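Local coordinates for protein trehalose monomycolate exporter MmpL3 (Mycobacterium tuberculosis, PDB 7NVH) that probably exports trehalose monomycolate, the carrier of mycolic acids for the cell wall, across the mycobacterial inner membrane as an RND-type transporter, at residues A[71-76]-A[128-133]; A[252-257]-A[674-679]; A[402-407]-A[716-721]; A[494-499]-A[508-513]. All blocks are in the same frame, centred on the assembly; numbering follows the deposited sequence.

Contact 1 of 4, residues A[71-76]-A[128-133]; sequences AIFQAP and TFVSIP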
loop_
_atom_site.group_PDB
_atom_site.type_symbol
_atom_site.label_atom_id
_atom_site.label_comp_id
_atom_site.label_asym_id
_atom_site.label_seq_id
_atom_site.Cartn_x
_atom_site.Cartn_y
_atom_site.Cartn_z
ATOM N N ALA A 71 -3.976 19.984 -23.916
ATOM C CA ALA A 71 -2.868 20.930 -23.884
ATOM C C ALA A 71 -3.443 22.333 -23.989
ATOM O O ALA A 71 -3.996 22.706 -25.026
ATOM C CB ALA A 71 -1.883 20.649 -25.014
ATOM N N ILE A 72 -3.295 23.112 -22.925
ATOM C CA ILE A 72 -3.923 24.422 -22.822
ATOM C C ILE A 72 -2.975 25.465 -23.395
ATOM O O ILE A 72 -1.851 25.629 -22.911
ATOM C CB ILE A 72 -4.280 24.749 -21.369
ATOM C CG1 ILE A 72 -5.304 23.753 -20.836
ATOM C CG2 ILE A 72 -4.835 26.149 -21.274
ATOM C CD1 ILE A 72 -5.506 23.854 -19.351
ATOM N N PHE A 73 -3.429 26.178 -24.416
ATOM C CA PHE A 73 -2.634 27.204 -25.070
ATOM C C PHE A 73 -3.127 28.586 -24.664
ATOM O O PHE A 73 -4.329 28.799 -24.490
ATOM C CB PHE A 73 -2.689 27.040 -26.587
ATOM C CG PHE A 73 -1.977 25.820 -27.081
ATOM C CD1 PHE A 73 -2.667 24.648 -27.311
ATOM C CD2 PHE A 73 -0.614 25.842 -27.300
ATOM C CE1 PHE A 73 -2.013 23.524 -27.759
ATOM C CE2 PHE A 73 0.044 24.721 -27.747
ATOM C CZ PHE A 73 -0.655 23.561 -27.976
ATOM N N GLN A 74 -2.194 29.519 -24.511
ATOM C CA GLN A 74 -2.488 30.854 -24.021
ATOM C C GLN A 74 -2.125 31.888 -25.078
ATOM O O GLN A 74 -1.161 31.721 -25.827
ATOM C CB GLN A 74 -1.730 31.130 -22.715
ATOM C CG GLN A 74 -1.785 32.569 -22.234
ATOM C CD GLN A 74 -1.587 32.690 -20.740
ATOM O OE1 GLN A 74 -1.190 31.734 -20.075
ATOM N NE2 GLN A 74 -1.868 33.870 -20.201
ATOM N N ALA A 75 -2.907 32.967 -25.124
ATOM C CA ALA A 75 -2.730 34.001 -26.128
ATOM C C ALA A 75 -1.391 34.717 -25.941
ATOM O O ALA A 75 -0.787 34.657 -24.869
ATOM C CB ALA A 75 -3.883 34.998 -26.049
ATOM N N PRO A 76 -0.897 35.395 -26.989
ATOM C CA PRO A 76 0.445 36.009 -26.940
ATOM C C PRO A 76 0.515 37.272 -26.086
ATOM O O PRO A 76 1.017 38.314 -26.517
ATOM C CB PRO A 76 0.720 36.311 -28.418
ATOM C CG PRO A 76 -0.155 35.423 -29.177
ATOM C CD PRO A 76 -1.394 35.292 -28.368
ATOM N N THR A 128 -7.238 28.267 -24.895
ATOM C CA THR A 128 -7.815 27.213 -25.711
ATOM C C THR A 128 -7.019 25.943 -25.480
ATOM O O THR A 128 -5.871 25.983 -25.035
ATOM C CB THR A 128 -7.822 27.580 -27.196
ATOM O OG1 THR A 128 -8.367 26.496 -27.954
ATOM C CG2 THR A 128 -6.414 27.856 -27.673
ATOM N N PHE A 129 -7.641 24.811 -25.781
ATOM C CA PHE A 129 -6.985 23.530 -25.593
ATOM C C PHE A 129 -7.331 22.603 -26.745
ATOM O O PHE A 129 -8.358 22.761 -27.407
ATOM C CB PHE A 129 -7.372 22.885 -24.256
ATOM C CG PHE A 129 -8.721 22.236 -24.257
ATOM C CD1 PHE A 129 -8.839 20.861 -24.230
ATOM C CD2 PHE A 129 -9.871 22.997 -24.266
ATOM C CE1 PHE A 129 -10.076 20.261 -24.223
ATOM C CE2 PHE A 129 -11.109 22.400 -24.256
ATOM C CZ PHE A 129 -11.211 21.033 -24.236
ATOM N N VAL A 130 -6.445 21.641 -26.984
ATOM C CA VAL A 130 -6.665 20.590 -27.963
ATOM C C VAL A 130 -6.497 19.256 -27.259
ATOM O O VAL A 130 -5.748 19.136 -26.285
ATOM C CB VAL A 130 -5.706 20.697 -29.166
ATOM C CG1 VAL A 130 -5.896 22.020 -29.875
ATOM C CG2 VAL A 130 -4.271 20.540 -28.713
ATOM N N SER A 131 -7.209 18.250 -27.748
ATOM C CA SER A 131 -7.166 16.914 -27.176
ATOM C C SER A 131 -6.308 16.031 -28.067
ATOM O O SER A 131 -6.572 15.915 -29.265
ATOM C CB SER A 131 -8.573 16.337 -27.040
ATOM O OG SER A 131 -8.536 15.052 -26.447
ATOM N N ILE A 132 -5.287 15.412 -27.483
ATOM C CA ILE A 132 -4.404 14.523 -28.233
ATOM C C ILE A 132 -4.705 13.081 -27.841
ATOM O O ILE A 132 -4.326 12.644 -26.745
ATOM C CB ILE A 132 -2.924 14.859 -27.995
ATOM C CG1 ILE A 132 -2.575 16.239 -28.552
ATOM C CG2 ILE A 132 -2.031 13.812 -28.628
ATOM C CD1 ILE A 132 -2.706 17.360 -27.553
ATOM N N PRO A 133 -5.396 12.317 -28.681
ATOM C CA PRO A 133 -5.539 10.884 -28.419
ATOM C C PRO A 133 -4.209 10.167 -28.562
ATOM O O PRO A 133 -3.345 10.561 -29.349
ATOM C CB PRO A 133 -6.536 10.428 -29.489
ATOM C CG PRO A 133 -7.249 11.674 -29.890
ATOM C CD PRO A 133 -6.215 12.742 -29.824
#
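Phe73 lays the edge of its ring against Val130: CE1 meets CG2 at 3.9 Å, with the methyl lying in the ring plane. The two residues belong to neighbouring antiparallel strands at the middle of a four-stranded sheet in what is, as in other RND permeases, probably the extracytoplasmic part of the protein. Strand 70-74 also pairs with 162-164, and strand 127-131 with 109-110. Across this pairing Ala71 faces Val130 and Phe73 faces Thr128 as hydrogen-bonded pairs, while Ile72 and Phe129 form the non-hydrogen-bonded pair between them, their CA atoms 4.2 Å apart. Ala71 N donates to Val130 O at 3.1 Å, and Thr128 N reaches Phe73 O at 3.0 Å. The side chains of Ala71, Phe73, Thr128 and Val130 share one face, where helix 84-94 packs on Phe73 and Val130. Thr128 sets CG2 beside Phe73 CB at 4.0 Å and turns OG1 anti to its backbone N (chi1 179°), where it bonds to Met120 O. The other face carries Ile72 and Phe129. Phe129 CG stands between the backbone N and carbonyl carbon (chi1 78°), which leads the ring off toward Phe440, Phe444 and Tyr447, near the bound detergent. What it leaves against strand 70-74 is its CB, 4.1 Å from Ile72 CG1.

Contact 2 of 4, residues A[252-257]-A[674-679]; sequences YGLFIV and ITAAAL
Leu254 drives one methyl, CD2, at the facing helix, where it lies over Ala676 and Ala677, 3.6 Å from Ala676 CB and 3.8 Å from Ala677 CB. This is the buried part of the contact: two helices run nearly antiparallel, at 160°, with segment axes 9.8 Å apart. CG stands anti to the backbone N of Leu254 (chi1 -161°), which carries CD2 toward the facing helix. Phe255, one residue on, makes the more open side, being partly exposed where Leu254 is buried. It starts alongside the partner helix and swings its ring in, bringing CZ to 3.6 Å from Ile674 CG1 at the ring edge and CE2 to 4.0 Å from Ala677 CB. Ile674 itself leaves its helix pointing away from segment 252-257 and touches by CG1 alone. Everything here is apolar, with no polar bond between the segments. The helices belong to the two halves of the RND-type membrane domain. Next to the packing, Tyr252 bonds to Asp640, a pairing consistent with the proton relay of this family. Helix 624-654 supplies Phe644 to stack on Phe255 and Tyr641 to cover Ile674 and Ala677, while helix 176-200 closes over Leu254 and Ala676.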
loop_
_atom_site.group_PDB
_atom_site.type_symbol
_atom_site.label_atom_id
_atom_site.label_comp_id
_atom_site.label_asym_id
_atom_site.label_seq_id
_atom_site.Cartn_x
_atom_site.Cartn_y
_atom_site.Cartn_z
ATOM N N TYR A 252 15.076 -7.471 12.150
ATOM C CA TYR A 252 15.495 -8.851 12.367
ATOM C C TYR A 252 17.004 -8.936 12.531
ATOM O O TYR A 252 17.507 -9.639 13.419
ATOM C CB TYR A 252 15.030 -9.722 11.201
ATOM C CG TYR A 252 13.527 -9.838 11.074
ATOM C CD1 TYR A 252 12.686 -9.390 12.081
ATOM C CD2 TYR A 252 12.950 -10.384 9.938
ATOM C CE1 TYR A 252 11.319 -9.491 11.965
ATOM C CE2 TYR A 252 11.583 -10.489 9.814
ATOM C CZ TYR A 252 10.772 -10.041 10.830
ATOM O OH TYR A 252 9.408 -10.141 10.712
ATOM N N GLY A 253 17.743 -8.215 11.687
ATOM C CA GLY A 253 19.184 -8.161 11.843
ATOM C C GLY A 253 19.595 -7.534 13.158
ATOM O O GLY A 253 20.534 -7.997 13.805
ATOM N N LEU A 254 18.898 -6.476 13.572
ATOM C CA LEU A 254 19.153 -5.871 14.874
ATOM C C LEU A 254 19.034 -6.896 15.987
ATOM O O LEU A 254 19.949 -7.058 16.800
ATOM C CB LEU A 254 18.175 -4.722 15.108
ATOM C CG LEU A 254 18.529 -3.679 16.165
ATOM C CD1 LEU A 254 19.788 -2.933 15.804
ATOM C CD2 LEU A 254 17.371 -2.720 16.338
ATOM N N PHE A 255 17.909 -7.610 16.029
ATOM C CA PHE A 255 17.685 -8.562 17.110
ATOM C C PHE A 255 18.713 -9.683 17.087
ATOM O O PHE A 255 19.265 -10.045 18.132
ATOM C CB PHE A 255 16.267 -9.124 17.040
ATOM C CG PHE A 255 15.232 -8.218 17.634
ATOM C CD1 PHE A 255 14.899 -8.317 18.973
ATOM C CD2 PHE A 255 14.602 -7.260 16.863
ATOM C CE1 PHE A 255 13.952 -7.482 19.527
ATOM C CE2 PHE A 255 13.656 -6.421 17.411
ATOM C CZ PHE A 255 13.329 -6.533 18.744
ATOM N N ILE A 256 19.009 -10.226 15.907
ATOM C CA ILE A 256 19.916 -11.369 15.849
ATOM C C ILE A 256 21.347 -10.951 16.169
ATOM O O ILE A 256 22.059 -11.651 16.901
ATOM C CB ILE A 256 19.801 -12.068 14.486
ATOM C CG1 ILE A 256 18.456 -12.785 14.410
ATOM C CG2 ILE A 256 20.933 -13.054 14.293
ATOM C CD1 ILE A 256 18.156 -13.382 13.080
ATOM N N VAL A 257 21.794 -9.808 15.646
ATOM C CA VAL A 257 23.143 -9.337 15.941
ATOM C C VAL A 257 23.279 -8.995 17.418
ATOM O O VAL A 257 24.299 -9.303 18.047
ATOM C CB VAL A 257 23.496 -8.138 15.044
ATOM C CG1 VAL A 257 24.743 -7.444 15.550
ATOM C CG2 VAL A 257 23.692 -8.593 13.612
ATOM N N ILE A 674 14.355 -3.013 21.148
ATOM C CA ILE A 674 13.043 -2.683 20.605
ATOM C C ILE A 674 12.939 -1.189 20.333
ATOM O O ILE A 674 12.341 -0.771 19.336
ATOM C CB ILE A 674 11.932 -3.174 21.547
ATOM C CG1 ILE A 674 11.821 -4.696 21.477
ATOM C CG2 ILE A 674 10.605 -2.553 21.172
ATOM C CD1 ILE A 674 10.677 -5.260 22.280
ATOM N N THR A 675 13.523 -0.360 21.202
ATOM C CA THR A 675 13.532 1.077 20.943
ATOM C C THR A 675 14.273 1.395 19.651
ATOM O O THR A 675 13.801 2.194 18.834
ATOM C CB THR A 675 14.164 1.819 22.119
ATOM O OG1 THR A 675 13.297 1.739 23.256
ATOM C CG2 THR A 675 14.397 3.277 21.772
ATOM N N ALA A 676 15.431 0.768 19.443
ATOM C CA ALA A 676 16.196 1.009 18.225
ATOM C C ALA A 676 15.444 0.522 16.993
ATOM O O ALA A 676 15.457 1.184 15.951
ATOM C CB ALA A 676 17.563 0.335 18.323
ATOM N N ALA A 677 14.791 -0.638 17.087
ATOM C CA ALA A 677 14.025 -1.146 15.954
ATOM C C ALA A 677 12.856 -0.229 15.622
ATOM O O ALA A 677 12.573 0.036 14.446
ATOM C CB ALA A 677 13.531 -2.561 16.249
ATOM N N ALA A 678 12.164 0.265 16.650
ATOM C CA ALA A 678 11.073 1.204 16.427
ATOM C C ALA A 678 11.578 2.484 15.782
ATOM O O ALA A 678 10.941 3.012 14.868
ATOM C CB ALA A 678 10.366 1.511 17.745
ATOM N N LEU A 679 12.723 2.995 16.239
ATOM C CA LEU A 679 13.290 4.188 15.619
ATOM C C LEU A 679 13.663 3.932 14.167
ATOM O O LEU A 679 13.460 4.795 13.307
ATOM C CB LEU A 679 14.509 4.667 16.403
ATOM C CG LEU A 679 14.237 5.277 17.774
ATOM C CD1 LEU A 679 15.541 5.567 18.495
ATOM C CD2 LEU A 679 13.412 6.540 17.630
#

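Contact 3 of 4, residues A[402-407]-A[716-721]; sequences PIVIIM and MFLVPS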
loop_
_atom_site.group_PDB
_atom_site.type_symbol
_atom_site.label_atom_id
_atom_site.label_comp_id
_atom_site.label_asym_id
_atom_site.label_seq_id
_atom_site.Cartn_x
_atom_site.Cartn_y
_atom_site.Cartn_z
ATOM N N PRO A 402 -5.900 4.118 32.522
ATOM C CA PRO A 402 -5.800 5.379 31.770
ATOM C C PRO A 402 -5.348 5.187 30.338
ATOM O O PRO A 402 -5.814 5.903 29.446
ATOM C CB PRO A 402 -4.783 6.194 32.576
ATOM C CG PRO A 402 -4.855 5.663 33.932
ATOM C CD PRO A 402 -5.242 4.219 33.836
ATOM N N ILE A 403 -4.459 4.228 30.085
ATOM C CA ILE A 403 -3.961 4.042 28.727
ATOM C C ILE A 403 -5.017 3.408 27.833
ATOM O O ILE A 403 -5.180 3.811 26.680
ATOM C CB ILE A 403 -2.652 3.242 28.735
ATOM C CG1 ILE A 403 -1.505 4.177 29.106
ATOM C CG2 ILE A 403 -2.423 2.571 27.399
ATOM C CD1 ILE A 403 -0.208 3.493 29.292
ATOM N N VAL A 404 -5.756 2.417 28.334
ATOM C CA VAL A 404 -6.815 1.867 27.494
ATOM C C VAL A 404 -7.907 2.905 27.273
ATOM O O VAL A 404 -8.533 2.936 26.208
ATOM C CB VAL A 404 -7.382 0.555 28.072
ATOM C CG1 VAL A 404 -6.297 -0.506 28.143
ATOM C CG2 VAL A 404 -8.016 0.777 29.429
ATOM N N ILE A 405 -8.147 3.780 28.253
ATOM C CA ILE A 405 -9.127 4.847 28.067
ATOM C C ILE A 405 -8.667 5.814 26.984
ATOM O O ILE A 405 -9.422 6.151 26.066
ATOM C CB ILE A 405 -9.390 5.574 29.397
ATOM C CG1 ILE A 405 -10.178 4.675 30.349
ATOM C CG2 ILE A 405 -10.126 6.877 29.155
ATOM C CD1 ILE A 405 -10.413 5.288 31.709
ATOM N N ILE A 406 -7.415 6.269 27.067
ATOM C CA ILE A 406 -6.897 7.228 26.098
ATOM C C ILE A 406 -6.592 6.589 24.756
ATOM O O ILE A 406 -6.356 7.300 23.775
ATOM C CB ILE A 406 -5.635 7.920 26.654
ATOM C CG1 ILE A 406 -5.443 9.290 26.004
ATOM C CG2 ILE A 406 -4.409 7.059 26.423
ATOM C CD1 ILE A 406 -6.521 10.288 26.361
ATOM N N MET A 407 -6.591 5.261 24.690
ATOM C CA MET A 407 -6.361 4.532 23.456
ATOM C C MET A 407 -7.656 4.081 22.802
ATOM O O MET A 407 -7.646 3.712 21.624
ATOM C CB MET A 407 -5.471 3.319 23.749
ATOM C CG MET A 407 -4.673 2.788 22.588
ATOM S SD MET A 407 -3.590 1.463 23.152
ATOM C CE MET A 407 -3.032 0.790 21.596
ATOM N N MET A 716 5.788 -0.291 27.044
ATOM C CA MET A 716 6.301 0.181 28.323
ATOM C C MET A 716 5.287 0.032 29.448
ATOM O O MET A 716 5.683 -0.200 30.595
ATOM C CB MET A 716 6.762 1.637 28.230
ATOM C CG MET A 716 8.012 1.832 27.397
ATOM S SD MET A 716 8.683 3.506 27.462
ATOM C CE MET A 716 7.194 4.484 27.568
ATOM N N PHE A 717 3.991 0.156 29.167
ATOM C CA PHE A 717 3.041 0.171 30.271
ATOM C C PHE A 717 1.970 -0.903 30.189
ATOM O O PHE A 717 1.641 -1.507 31.209
ATOM C CB PHE A 717 2.358 1.537 30.349
ATOM C CG PHE A 717 3.304 2.686 30.533
ATOM C CD1 PHE A 717 4.128 2.754 31.638
ATOM C CD2 PHE A 717 3.358 3.706 29.601
ATOM C CE1 PHE A 717 4.992 3.813 31.809
ATOM C CE2 PHE A 717 4.220 4.767 29.767
ATOM C CZ PHE A 717 5.038 4.821 30.872
ATOM N N LEU A 718 1.402 -1.150 29.008
ATOM C CA LEU A 718 0.227 -2.008 28.924
ATOM C C LEU A 718 0.585 -3.479 29.074
ATOM O O LEU A 718 -0.063 -4.199 29.840
ATOM C CB LEU A 718 -0.492 -1.774 27.597
ATOM C CG LEU A 718 -2.008 -1.939 27.605
ATOM C CD1 LEU A 718 -2.626 -1.101 28.709
ATOM C CD2 LEU A 718 -2.584 -1.560 26.254
ATOM N N VAL A 719 1.604 -3.945 28.351
ATOM C CA VAL A 719 1.981 -5.357 28.434
ATOM C C VAL A 719 2.423 -5.753 29.838
ATOM O O VAL A 719 1.913 -6.759 30.360
ATOM C CB VAL A 719 3.037 -5.686 27.362
ATOM C CG1 VAL A 719 3.236 -7.185 27.266
ATOM C CG2 VAL A 719 2.621 -5.119 26.021
ATOM N N PRO A 720 3.346 -5.040 30.501
ATOM C CA PRO A 720 3.711 -5.456 31.865
ATOM C C PRO A 720 2.550 -5.415 32.838
ATOM O O PRO A 720 2.388 -6.342 33.641
ATOM C CB PRO A 720 4.806 -4.462 32.266
ATOM C CG PRO A 720 5.249 -3.810 31.040
ATOM C CD PRO A 720 4.174 -3.919 30.025
ATOM N N SER A 721 1.731 -4.364 32.789
ATOM C CA SER A 721 0.627 -4.247 33.734
ATOM C C SER A 721 -0.394 -5.356 33.532
ATOM O O SER A 721 -0.872 -5.955 34.502
ATOM C CB SER A 721 -0.034 -2.879 33.597
ATOM O OG SER A 721 -0.584 -2.717 32.304
#
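Ile403 and Leu718 mark the crossing of two transmembrane helices, their CA atoms 7.4 Å apart where the segment axes, inclined at 125°, approach to 10.5 Å. Segment 716-721 is irregular there, opening into a wider pi-type turn at 716-718. Ile403 works with both of its branches. The long one has CG1 anti to the carbonyl carbon (chi1 -79°) and runs on extended, setting CD1 against Phe717 CB and the adjoining ring atoms CG and CD2, with CD2 at 3.6 Å; the methyl comes to the ring obliquely. The short branch, CG2, lies 3.9 Å from Leu718 CD1, the two side chains sliding past one another in opposite directions. Leu718 is the shared partner: the same CD1 takes Val404 CG1 from across at 3.8 Å, while its other methyl, CD2, stands 4.4 Å from Met407 SD. Met407 also touches Leu593 and Thr594 of helix 582-607, and Leu388 and Val392 pack on Phe717. Aliphatic groups, a thioether and an aromatic ring are what meet, so the contact rests on van der Waals packing and burial: Leu718 and Met407 are buried, while Ile403 and Val404 lie partly on a surface that probably faces lipid.

Contact 4 of 4, residues A[494-499]-A[508-513]; sequences QERAYA and VRVLQN
Arg496 and Val510 meet through backbone and side chain alike, at the edge of a four-stranded antiparallel sheet that probably lies, as in other RND permeases, in the second half of the extracytoplasmic region. The backbone bonds come first. Arg496 N donates to Val510 O at 3.1 Å, and Gln512 N to Gln494 O, also at 3.1 Å, though the pairing at Gln494 is loose. Between them, Glu495 and Leu511 face each other as a non-hydrogen-bonded antiparallel pair. Strand 494-495 is short and weakly bonded; beyond it the chain peels away as loop, whereas strand 508-514 is bound on its other side to strand 451-457.

Apolar contacts use the aliphatic parts of polar side chains. The extended Arg496 passes CB and CD alongside Val510 CG1, the nearer pair being CB to CG1 at 3.5 Å. Glu495 brings CG to 3.8 Å from Leu511 CD2.

Against an amide, the arginine stem sets CG 3.7 Å from Gln512 NE2, the guanidinium and amide planes 18° apart.

The ionic part is a salt bridge whose N-H bond is weak, Arg509 NE to Glu495 OE2, with OE2 at the guanidinium edge and the two planes turned 42° apart. Arg509 bends at chi2 (-102°) and chi3 to present NE. Tyr61 of helix 49-61 packs on Arg496, Arg509 and Val510; Arg496 NH2 bonds weakly to Gly62 O and forms a long, weak ion pair with Asp58.

The charged side chains are partly exposed and the place of OE2 is unsure, so the firm features are the Arg496 N to Val510 O bond and the aliphatic contacts, Val510 CG1 against the arginine stem among them.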
loop_
_atom_site.group_PDB
_atom_site.type_symbol
_atom_site.label_atom_id
_atom_site.label_comp_id
_atom_site.label_asym_id
_atom_site.label_seq_id
_atom_site.Cartn_x
_atom_site.Cartn_y
_atom_site.Cartn_z
ATOM N N GLN A 494 -27.760 10.109 -23.266
ATOM C CA GLN A 494 -27.324 10.031 -24.649
ATOM C C GLN A 494 -26.474 8.788 -24.870
ATOM O O GLN A 494 -25.736 8.346 -23.987
ATOM C CB GLN A 494 -26.532 11.279 -25.033
ATOM C CG GLN A 494 -27.395 12.443 -25.477
ATOM C CD GLN A 494 -28.250 12.102 -26.680
ATOM O OE1 GLN A 494 -29.473 12.028 -26.584
ATOM N NE2 GLN A 494 -27.607 11.888 -27.821
ATOM N N GLU A 495 -26.587 8.226 -26.067
ATOM C CA GLU A 495 -25.803 7.057 -26.425
ATOM C C GLU A 495 -24.320 7.400 -26.475
ATOM O O GLU A 495 -23.930 8.532 -26.765
ATOM C CB GLU A 495 -26.259 6.508 -27.774
ATOM C CG GLU A 495 -26.196 5.004 -27.886
ATOM C CD GLU A 495 -26.414 4.530 -29.304
ATOM O OE1 GLU A 495 -26.942 5.316 -30.117
ATOM O OE2 GLU A 495 -26.058 3.374 -29.608
ATOM N N ARG A 496 -23.492 6.405 -26.183
ATOM C CA ARG A 496 -22.051 6.591 -26.213
ATOM C C ARG A 496 -21.576 6.827 -27.645
ATOM O O ARG A 496 -22.245 6.476 -28.619
ATOM C CB ARG A 496 -21.355 5.376 -25.608
ATOM C CG ARG A 496 -19.900 5.568 -25.241
ATOM C CD ARG A 496 -19.304 4.249 -24.795
ATOM N NE ARG A 496 -17.849 4.232 -24.876
ATOM C CZ ARG A 496 -17.060 3.754 -23.922
ATOM N NH1 ARG A 496 -17.587 3.253 -22.816
ATOM N NH2 ARG A 496 -15.746 3.773 -24.074
ATOM N N ALA A 497 -20.405 7.444 -27.763
ATOM C CA ALA A 497 -19.833 7.769 -29.060
ATOM C C ALA A 497 -18.966 6.624 -29.561
ATOM O O ALA A 497 -18.210 6.018 -28.797
ATOM C CB ALA A 497 -19.007 9.051 -28.977
ATOM N N TYR A 498 -19.081 6.334 -30.854
ATOM C CA TYR A 498 -18.295 5.276 -31.475
ATOM C C TYR A 498 -16.891 5.792 -31.761
ATOM O O TYR A 498 -16.715 6.726 -32.551
ATOM C CB TYR A 498 -18.970 4.802 -32.758
ATOM C CG TYR A 498 -20.055 3.777 -32.536
ATOM C CD1 TYR A 498 -21.372 4.049 -32.871
ATOM C CD2 TYR A 498 -19.763 2.536 -31.992
ATOM C CE1 TYR A 498 -22.367 3.116 -32.670
ATOM C CE2 TYR A 498 -20.752 1.598 -31.788
ATOM C CZ TYR A 498 -22.052 1.893 -32.128
ATOM O OH TYR A 498 -23.041 0.961 -31.926
ATOM N N ALA A 499 -15.893 5.188 -31.124
ATOM C CA ALA A 499 -14.512 5.615 -31.272
ATOM C C ALA A 499 -13.851 4.851 -32.417
ATOM O O ALA A 499 -14.511 4.161 -33.198
ATOM C CB ALA A 499 -13.762 5.434 -29.956
ATOM N N VAL A 508 -25.179 -4.944 -28.457
ATOM C CA VAL A 508 -24.818 -4.203 -27.256
ATOM C C VAL A 508 -24.909 -2.720 -27.567
ATOM O O VAL A 508 -24.265 -2.239 -28.508
ATOM C CB VAL A 508 -23.411 -4.556 -26.753
ATOM C CG1 VAL A 508 -23.167 -3.924 -25.401
ATOM C CG2 VAL A 508 -23.233 -6.057 -26.675
ATOM N N ARG A 509 -25.704 -1.996 -26.785
ATOM C CA ARG A 509 -25.770 -0.545 -26.845
ATOM C C ARG A 509 -25.654 0.001 -25.433
ATOM O O ARG A 509 -26.200 -0.579 -24.493
ATOM C CB ARG A 509 -27.067 -0.061 -27.490
ATOM C CG ARG A 509 -27.380 -0.725 -28.813
ATOM C CD ARG A 509 -27.041 0.185 -29.973
ATOM N NE ARG A 509 -28.065 1.197 -30.193
ATOM C CZ ARG A 509 -29.163 1.000 -30.911
ATOM N NH1 ARG A 509 -29.387 -0.178 -31.474
ATOM N NH2 ARG A 509 -30.042 1.979 -31.064
ATOM N N VAL A 510 -24.939 1.110 -25.283
ATOM C CA VAL A 510 -24.680 1.696 -23.976
ATOM C C VAL A 510 -25.091 3.162 -23.986
ATOM O O VAL A 510 -24.769 3.900 -24.924
ATOM C CB VAL A 510 -23.205 1.521 -23.559
ATOM C CG1 VAL A 510 -22.285 2.192 -24.533
ATOM C CG2 VAL A 510 -22.978 2.087 -22.174
ATOM N N LEU A 511 -25.840 3.565 -22.964
ATOM C CA LEU A 511 -26.223 4.946 -22.711
ATOM C C LEU A 511 -25.439 5.461 -21.513
ATOM O O LEU A 511 -24.846 4.687 -20.763
ATOM C CB LEU A 511 -27.727 5.055 -22.446
ATOM C CG LEU A 511 -28.660 4.271 -23.366
ATOM C CD1 LEU A 511 -30.099 4.463 -22.939
ATOM C CD2 LEU A 511 -28.474 4.687 -24.808
ATOM N N GLN A 512 -25.436 6.780 -21.327
ATOM C CA GLN A 512 -24.681 7.336 -20.213
ATOM C C GLN A 512 -25.166 8.736 -19.869
ATOM O O GLN A 512 -25.495 9.524 -20.757
ATOM C CB GLN A 512 -23.181 7.367 -20.528
ATOM C CG GLN A 512 -22.826 8.083 -21.810
ATOM C CD GLN A 512 -21.377 7.892 -22.194
ATOM O OE1 GLN A 512 -20.645 7.150 -21.542
ATOM N NE2 GLN A 512 -20.950 8.566 -23.252
ATOM N N ASN A 513 -25.217 9.023 -18.568
ATOM C CA ASN A 513 -25.338 10.374 -18.037
ATOM C C ASN A 513 -24.460 10.513 -16.808
ATOM O O ASN A 513 -24.237 9.549 -16.072
ATOM C CB ASN A 513 -26.766 10.750 -17.626
ATOM C CG ASN A 513 -27.479 11.563 -18.670
ATOM O OD1 ASN A 513 -26.891 11.968 -19.671
ATOM N ND2 ASN A 513 -28.746 11.859 -18.416
#

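Overall arrangement
Contacts 1 and 4 lie on one side of the chain's centre, contacts 2 and 3 on the other. The first two join strands in separate sheets that share the strand order 2-3-1-4, echoing the internal repeat of RND permeases; their centres are about 27 Å apart. Contact 1 is buried in the middle of its sheet, whereas contact 4 sits at an edge and adds charged and amide side chains to its backbone bonds. Contacts 2 and 3 are wholly apolar helix packing, one buried, the other partly on the surface. They use successive helices, 671-689 and 694-726, and come within about 6 Å at their nearest atoms without touching.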